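Long-range contacts in Tle cognate immunity protein 4 C-terminal domain-containing protein (Pseudomonas aeruginosa PAO1, PDB 4R1D), which probably neutralises the lipase effector Tle4 of the H2 type VI secretion system by binding it, protecting the bacterium from its own toxin: residues L222-L228 against T240-V245; T8-G12 against I24-Y28. All blocks are in the same frame, centred on the assembly; numbering follows the deposited sequence.

In the fold
Contact 1 is a true strand pairing: 222-228 and 240-245 are the two arms of a hairpin in the C-terminal family region, joined by backbone hydrogen bonds and largely buried, with an exposed end at Pro223. Contact 2 joins no backbones. In the N-terminal family region, strand 7-11, which belongs to a small antiparallel sheet, lies alongside strand 23-30, inclined by 25°, and side chains do nearly all the bridging of the roughly 10 Å between the axes. It is partly buried and carries no hydrogen bond between its segments. The two do not touch, their centres being about 19 Å apart, yet strands 23-30 and 236-245 are linked through strands 162-169, 176-183 and 256-263.

Contact 1: L222-L228 against T240-V245; sequences LPGEEYL and TFMWEV
Glu225 faces Glu244, and Tyr227 faces Met242, as the hydrogen-bonded pairs of an antiparallel ladder in the hairpin of strands 225-233 and 236-245. Each pair closes two backbone bonds; the shortest, from Tyr227 N to Met242 O, is 2.9 Å. Between them Glu226 and Trp243 form a non-hydrogen-bonded pair, with the CA of Glu226 only 3.1 Å from Met242 O, a CA-H...O contact.

Packing is tight on the face of Leu228, Phe241, Glu226 and Trp243. The branch point CG of Leu228 sits over one face of the Phe241 ring, 3.9 Å from its centroid and 26° off the normal, a CH-pi contact well suited to a branched aliphatic chain. Trp243 holds CG anti to its backbone N (chi1 -178°), which carries the indole along the strand toward Gly224. Lacking a side chain, Gly224 lets its CA lie above the indole plane, offset toward the rim, 3.9 Å from Trp243 NE1, whose N-H is hydrogen-bonded to His217 O. Helix 281-292 packs on this face through Leu285 and Trp288. On the other face, Met242 bends at chi3 (-84°) and brings CE to 4.0 Å from Tyr227 CB, while Trp96 of the other chain of the complex also packs on Met242.

The looser end is Leu222 and exposed Pro223, the centre of an inverse gamma turn. The proline side chain touches Val245 lightly, Pro223 CD lying 4.2 Å from Val245 CG1. Leu222 CB is 4.1 Å from Val245 CG2, and its CD1 sits at the edge of the Trp243 ring.

The buried acids are paired beyond the hairpin: Glu226 with Arg213, His217 and Trp288, and Glu244 with Arg194 and Asn256. The chemistry thus implies a backbone-zipped hairpin whose carboxylates, probably ionised beside arginine, tie it to neighbouring elements.

Contact 2: T8-G12 against I24-Y28; sequences THCFG and INAGY
Phe11 and Tyr28 make the aromatic part of this contact, their side chains crossing at about a right angle. Tyr28 OH comes to the edge of the Phe11 ring, in its plane, 3.2 Å from Phe11 CD1, so the hydroxyl oxygen faces the weakly positive ring hydrogens. Tyr28 keeps CG anti to its carbonyl carbon (chi1 -56°), and from there the long phenol spans the gap that separates the two strands. Where strand 7-11 ends, Gly12 has a positive phi (58°), which glycine accepts readily, and its N lies 4.1 Å from Tyr28 CE1.

Aliphatic groups of strand 23-30 meet the rings of strand 7-11. The two branches of Ile24 serve different partners: CG2 meets Phe11 CZ at 4.1 Å, whereas CD1 approaches the imidazole obliquely, 3.3 Å from His9 CE1. Between Ile24 and Tyr28, the small Ala26 offers its CB to Phe11 CE1 at a looser 4.4 Å.

No hydrogen bond crosses between the segments; their backbones bond to other strands, His9 to Ile16 and Asn25 to Gly167. Phe164 and Val166 of strand 162-169 also pack on Phe11. What holds this strand of the small sheet over strand 23-30, through interposed side chains, is therefore dispersion, with one weak edge-on oxygen contact.

Contact 1: L222-L228 against T240-V245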
loop_
_atom_site.group_PDB
_atom_site.type_symbol
_atom_site.label_atom_id
_atom_site.label_comp_id
_atom_site.label_asym_id
_atom_site.label_seq_id
_atom_site.Cartn_x
_atom_site.Cartn_y
_atom_site.Cartn_z
ATOM N N LEU B 222 29.207 -18.488 0.226
ATOM C CA LEU B 222 27.813 -18.080 -0.007
ATOM C C LEU B 222 27.382 -18.502 -1.410
ATOM O O LEU B 222 27.884 -17.979 -2.405
ATOM C CB LEU B 222 27.654 -16.563 0.133
ATOM C CG LEU B 222 28.044 -15.913 1.460
ATOM C CD1 LEU B 222 27.976 -14.389 1.360
ATOM C CD2 LEU B 222 27.159 -16.416 2.597
ATOM N N PRO B 223 26.453 -19.457 -1.492
ATOM C CA PRO B 223 26.006 -20.001 -2.779
ATOM C C PRO B 223 25.031 -19.076 -3.506
ATOM O O PRO B 223 23.893 -19.460 -3.723
ATOM C CB PRO B 223 25.308 -21.304 -2.377
ATOM C CG PRO B 223 24.837 -21.070 -1.001
ATOM C CD PRO B 223 25.845 -20.158 -0.349
ATOM N N GLY B 224 25.486 -17.889 -3.896
ATOM C CA GLY B 224 24.601 -16.940 -4.557
ATOM C C GLY B 224 24.344 -17.244 -6.024
ATOM O O GLY B 224 25.163 -17.874 -6.691
ATOM N N GLU B 225 23.191 -16.805 -6.525
ATOM C CA GLU B 225 22.901 -16.862 -7.950
ATOM C C GLU B 225 22.445 -15.478 -8.379
ATOM O O GLU B 225 21.924 -14.725 -7.566
ATOM C CB GLU B 225 21.840 -17.922 -8.247
ATOM C CG GLU B 225 22.303 -19.324 -7.835
ATOM C CD GLU B 225 21.441 -20.446 -8.399
ATOM O OE1 GLU B 225 20.234 -20.224 -8.633
ATOM O OE2 GLU B 225 21.984 -21.556 -8.606
ATOM N N GLU B 226 22.656 -15.132 -9.640
ATOM C CA GLU B 226 22.358 -13.776 -10.084
ATOM C C GLU B 226 21.672 -13.742 -11.437
ATOM O O GLU B 226 21.781 -14.668 -12.230
ATOM C CB GLU B 226 23.639 -12.940 -10.140
ATOM C CG GLU B 226 24.540 -13.310 -11.290
ATOM C CD GLU B 226 25.871 -12.579 -11.256
ATOM O OE1 GLU B 226 26.024 -11.626 -10.455
ATOM O OE2 GLU B 226 26.763 -12.973 -12.031
ATOM N N TYR B 227 20.990 -12.635 -11.693
ATOM C CA TYR B 227 20.291 -12.422 -12.933
ATOM C C TYR B 227 20.444 -10.936 -13.179
ATOM O O TYR B 227 20.043 -10.125 -12.349
ATOM C CB TYR B 227 18.809 -12.796 -12.751
ATOM C CG TYR B 227 18.123 -13.289 -14.005
ATOM C CD1 TYR B 227 18.358 -12.690 -15.233
ATOM C CD2 TYR B 227 17.245 -14.361 -13.956
ATOM C CE1 TYR B 227 17.725 -13.144 -16.385
ATOM C CE2 TYR B 227 16.608 -14.823 -15.102
ATOM C CZ TYR B 227 16.855 -14.206 -16.313
ATOM O OH TYR B 227 16.235 -14.655 -17.460
ATOM N N LEU B 228 21.050 -10.569 -14.303
ATOM C CA LEU B 228 21.403 -9.175 -14.550
ATOM C C LEU B 228 20.816 -8.720 -15.876
ATOM O O LEU B 228 21.121 -9.303 -16.919
ATOM C CB LEU B 228 22.934 -9.023 -14.617
ATOM C CG LEU B 228 23.754 -8.763 -13.350
ATOM C CD1 LEU B 228 23.424 -9.694 -12.208
ATOM C CD2 LEU B 228 25.247 -8.835 -13.675
ATOM N N THR B 240 18.799 -3.643 -13.987
ATOM C CA THR B 240 18.329 -4.333 -12.789
ATOM C C THR B 240 19.189 -5.572 -12.563
ATOM O O THR B 240 19.143 -6.523 -13.342
ATOM C CB THR B 240 16.846 -4.703 -12.877
ATOM O OG1 THR B 240 16.073 -3.510 -13.064
ATOM C CG2 THR B 240 16.398 -5.367 -11.592
ATOM N N PHE B 241 20.021 -5.505 -11.526
ATOM C CA PHE B 241 20.951 -6.570 -11.173
ATOM C C PHE B 241 20.451 -7.194 -9.883
ATOM O O PHE B 241 20.171 -6.479 -8.913
ATOM C CB PHE B 241 22.364 -6.017 -10.942
ATOM C CG PHE B 241 23.010 -5.439 -12.170
ATOM C CD1 PHE B 241 22.370 -5.471 -13.403
ATOM C CD2 PHE B 241 24.263 -4.846 -12.083
ATOM C CE1 PHE B 241 22.969 -4.932 -14.529
ATOM C CE2 PHE B 241 24.866 -4.298 -13.205
ATOM C CZ PHE B 241 24.223 -4.344 -14.427
ATOM N N MET B 242 20.317 -8.519 -9.883
ATOM C CA MET B 242 19.683 -9.249 -8.780
ATOM C C MET B 242 20.569 -10.415 -8.330
ATOM O O MET B 242 21.054 -11.161 -9.165
ATOM C CB MET B 242 18.331 -9.792 -9.260
ATOM C CG MET B 242 17.401 -8.692 -9.756
ATOM S SD MET B 242 16.020 -9.294 -10.752
ATOM C CE MET B 242 16.789 -9.411 -12.368
ATOM N N TRP B 243 20.775 -10.563 -7.021
ATOM C CA TRP B 243 21.645 -11.608 -6.475
ATOM C C TRP B 243 20.996 -12.128 -5.202
ATOM O O TRP B 243 20.516 -11.344 -4.395
ATOM C CB TRP B 243 23.012 -10.997 -6.151
ATOM C CG TRP B 243 24.075 -11.944 -5.615
ATOM C CD1 TRP B 243 24.990 -12.645 -6.353
ATOM C CD2 TRP B 243 24.373 -12.227 -4.235
ATOM N NE1 TRP B 243 25.823 -13.357 -5.519
ATOM C CE2 TRP B 243 25.463 -13.127 -4.218
ATOM C CE3 TRP B 243 23.816 -11.820 -3.014
ATOM C CZ2 TRP B 243 26.015 -13.623 -3.030
ATOM C CZ3 TRP B 243 24.361 -12.320 -1.825
ATOM C CH2 TRP B 243 25.455 -13.211 -1.844
ATOM N N GLU B 244 20.978 -13.446 -5.027
ATOM C CA GLU B 244 20.336 -14.014 -3.870
ATOM C C GLU B 244 20.963 -15.326 -3.433
ATOM O O GLU B 244 21.417 -16.130 -4.257
ATOM C CB GLU B 244 18.843 -14.233 -4.155
ATOM C CG GLU B 244 18.047 -14.685 -2.936
ATOM C CD GLU B 244 16.547 -14.616 -3.171
ATOM O OE1 GLU B 244 16.114 -13.789 -3.998
ATOM O OE2 GLU B 244 15.805 -15.389 -2.524
ATOM N N VAL B 245 21.012 -15.487 -2.119
ATOM C CA VAL B 245 21.278 -16.757 -1.475
ATOM C C VAL B 245 19.967 -17.146 -0.810
ATOM O O VAL B 245 19.453 -16.414 0.037
ATOM C CB VAL B 245 22.359 -16.608 -0.395
ATOM C CG1 VAL B 245 22.431 -17.877 0.470
ATOM C CG2 VAL B 245 23.706 -16.272 -1.036
#

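Contact 2: T8-G12 against I24-Y28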
loop_
_atom_site.group_PDB
_atom_site.type_symbol
_atom_site.label_atom_id
_atom_site.label_comp_id
_atom_site.label_asym_id
_atom_site.label_seq_id
_atom_site.Cartn_x
_atom_site.Cartn_y
_atom_site.Cartn_z
ATOM N N THR B 8 34.784 -0.901 4.858
ATOM C CA THR B 8 34.133 -2.149 5.254
ATOM C C THR B 8 33.091 -1.858 6.331
ATOM O O THR B 8 33.420 -1.322 7.392
ATOM C CB THR B 8 35.163 -3.174 5.776
ATOM O OG1 THR B 8 36.067 -3.530 4.720
ATOM C CG2 THR B 8 34.469 -4.423 6.315
ATOM N N HIS B 9 31.835 -2.199 6.045
ATOM C CA HIS B 9 30.718 -1.902 6.927
ATOM C C HIS B 9 30.178 -3.188 7.548
ATOM O O HIS B 9 30.165 -4.237 6.908
ATOM C CB HIS B 9 29.576 -1.235 6.143
ATOM C CG HIS B 9 29.924 0.104 5.573
ATOM N ND1 HIS B 9 29.703 1.281 6.254
ATOM C CD2 HIS B 9 30.452 0.453 4.378
ATOM C CE1 HIS B 9 30.099 2.298 5.512
ATOM N NE2 HIS B 9 30.554 1.825 4.365
ATOM N N CYS B 10 29.730 -3.097 8.794
ATOM C CA CYS B 10 29.048 -4.209 9.450
ATOM C C CYS B 10 27.552 -3.983 9.372
ATOM O O CYS B 10 27.062 -2.943 9.804
ATOM C CB CYS B 10 29.397 -4.273 10.922
ATOM S SG CYS B 10 31.136 -4.487 11.302
ATOM N N PHE B 11 26.833 -4.959 8.824
ATOM C CA PHE B 11 25.374 -4.940 8.833
ATOM C C PHE B 11 24.898 -6.310 9.321
ATOM O O PHE B 11 25.201 -7.333 8.708
ATOM C CB PHE B 11 24.813 -4.649 7.436
ATOM C CG PHE B 11 25.228 -3.314 6.869
ATOM C CD1 PHE B 11 24.927 -2.130 7.534
ATOM C CD2 PHE B 11 25.895 -3.247 5.655
ATOM C CE1 PHE B 11 25.307 -0.897 7.003
ATOM C CE2 PHE B 11 26.277 -2.023 5.112
ATOM C CZ PHE B 11 25.980 -0.847 5.786
ATOM N N GLY B 12 24.199 -6.343 10.446
ATOM C CA GLY B 12 23.727 -7.616 10.972
ATOM C C GLY B 12 24.904 -8.545 11.216
ATOM O O GLY B 12 25.853 -8.168 11.914
ATOM N N ILE B 24 24.495 6.085 2.560
ATOM C CA ILE B 24 23.962 4.833 3.113
ATOM C C ILE B 24 22.802 5.085 4.077
ATOM O O ILE B 24 22.898 5.917 4.978
ATOM C CB ILE B 24 25.071 4.072 3.878
ATOM C CG1 ILE B 24 26.257 3.789 2.954
ATOM C CG2 ILE B 24 24.537 2.776 4.491
ATOM C CD1 ILE B 24 27.539 3.419 3.700
ATOM N N ASN B 25 21.701 4.369 3.875
ATOM C CA ASN B 25 20.579 4.388 4.798
ATOM C C ASN B 25 20.262 2.950 5.205
ATOM O O ASN B 25 20.049 2.105 4.345
ATOM C CB ASN B 25 19.354 5.017 4.135
ATOM C CG ASN B 25 19.459 6.521 4.045
ATOM O OD1 ASN B 25 19.135 7.224 4.996
ATOM N ND2 ASN B 25 19.937 7.021 2.907
ATOM N N ALA B 26 20.247 2.684 6.507
ATOM C CA ALA B 26 20.081 1.322 7.003
ATOM C C ALA B 26 18.927 1.192 7.980
ATOM O O ALA B 26 18.609 2.122 8.728
ATOM C CB ALA B 26 21.352 0.834 7.655
ATOM N N GLY B 27 18.333 0.006 7.989
ATOM C CA GLY B 27 17.317 -0.342 8.959
ATOM C C GLY B 27 17.554 -1.749 9.475
ATOM O O GLY B 27 18.033 -2.614 8.730
ATOM N N TYR B 28 17.202 -1.970 10.742
ATOM C CA TYR B 28 17.420 -3.246 11.419
ATOM C C TYR B 28 16.134 -3.646 12.089
ATOM O O TYR B 28 15.434 -2.793 12.636
ATOM C CB TYR B 28 18.516 -3.109 12.472
ATOM C CG TYR B 28 19.780 -2.590 11.868
ATOM C CD1 TYR B 28 20.659 -3.455 11.235
ATOM C CD2 TYR B 28 20.074 -1.236 11.891
ATOM C CE1 TYR B 28 21.810 -2.992 10.647
ATOM C CE2 TYR B 28 21.237 -0.753 11.305
ATOM C CZ TYR B 28 22.098 -1.641 10.689
ATOM O OH TYR B 28 23.256 -1.192 10.101
#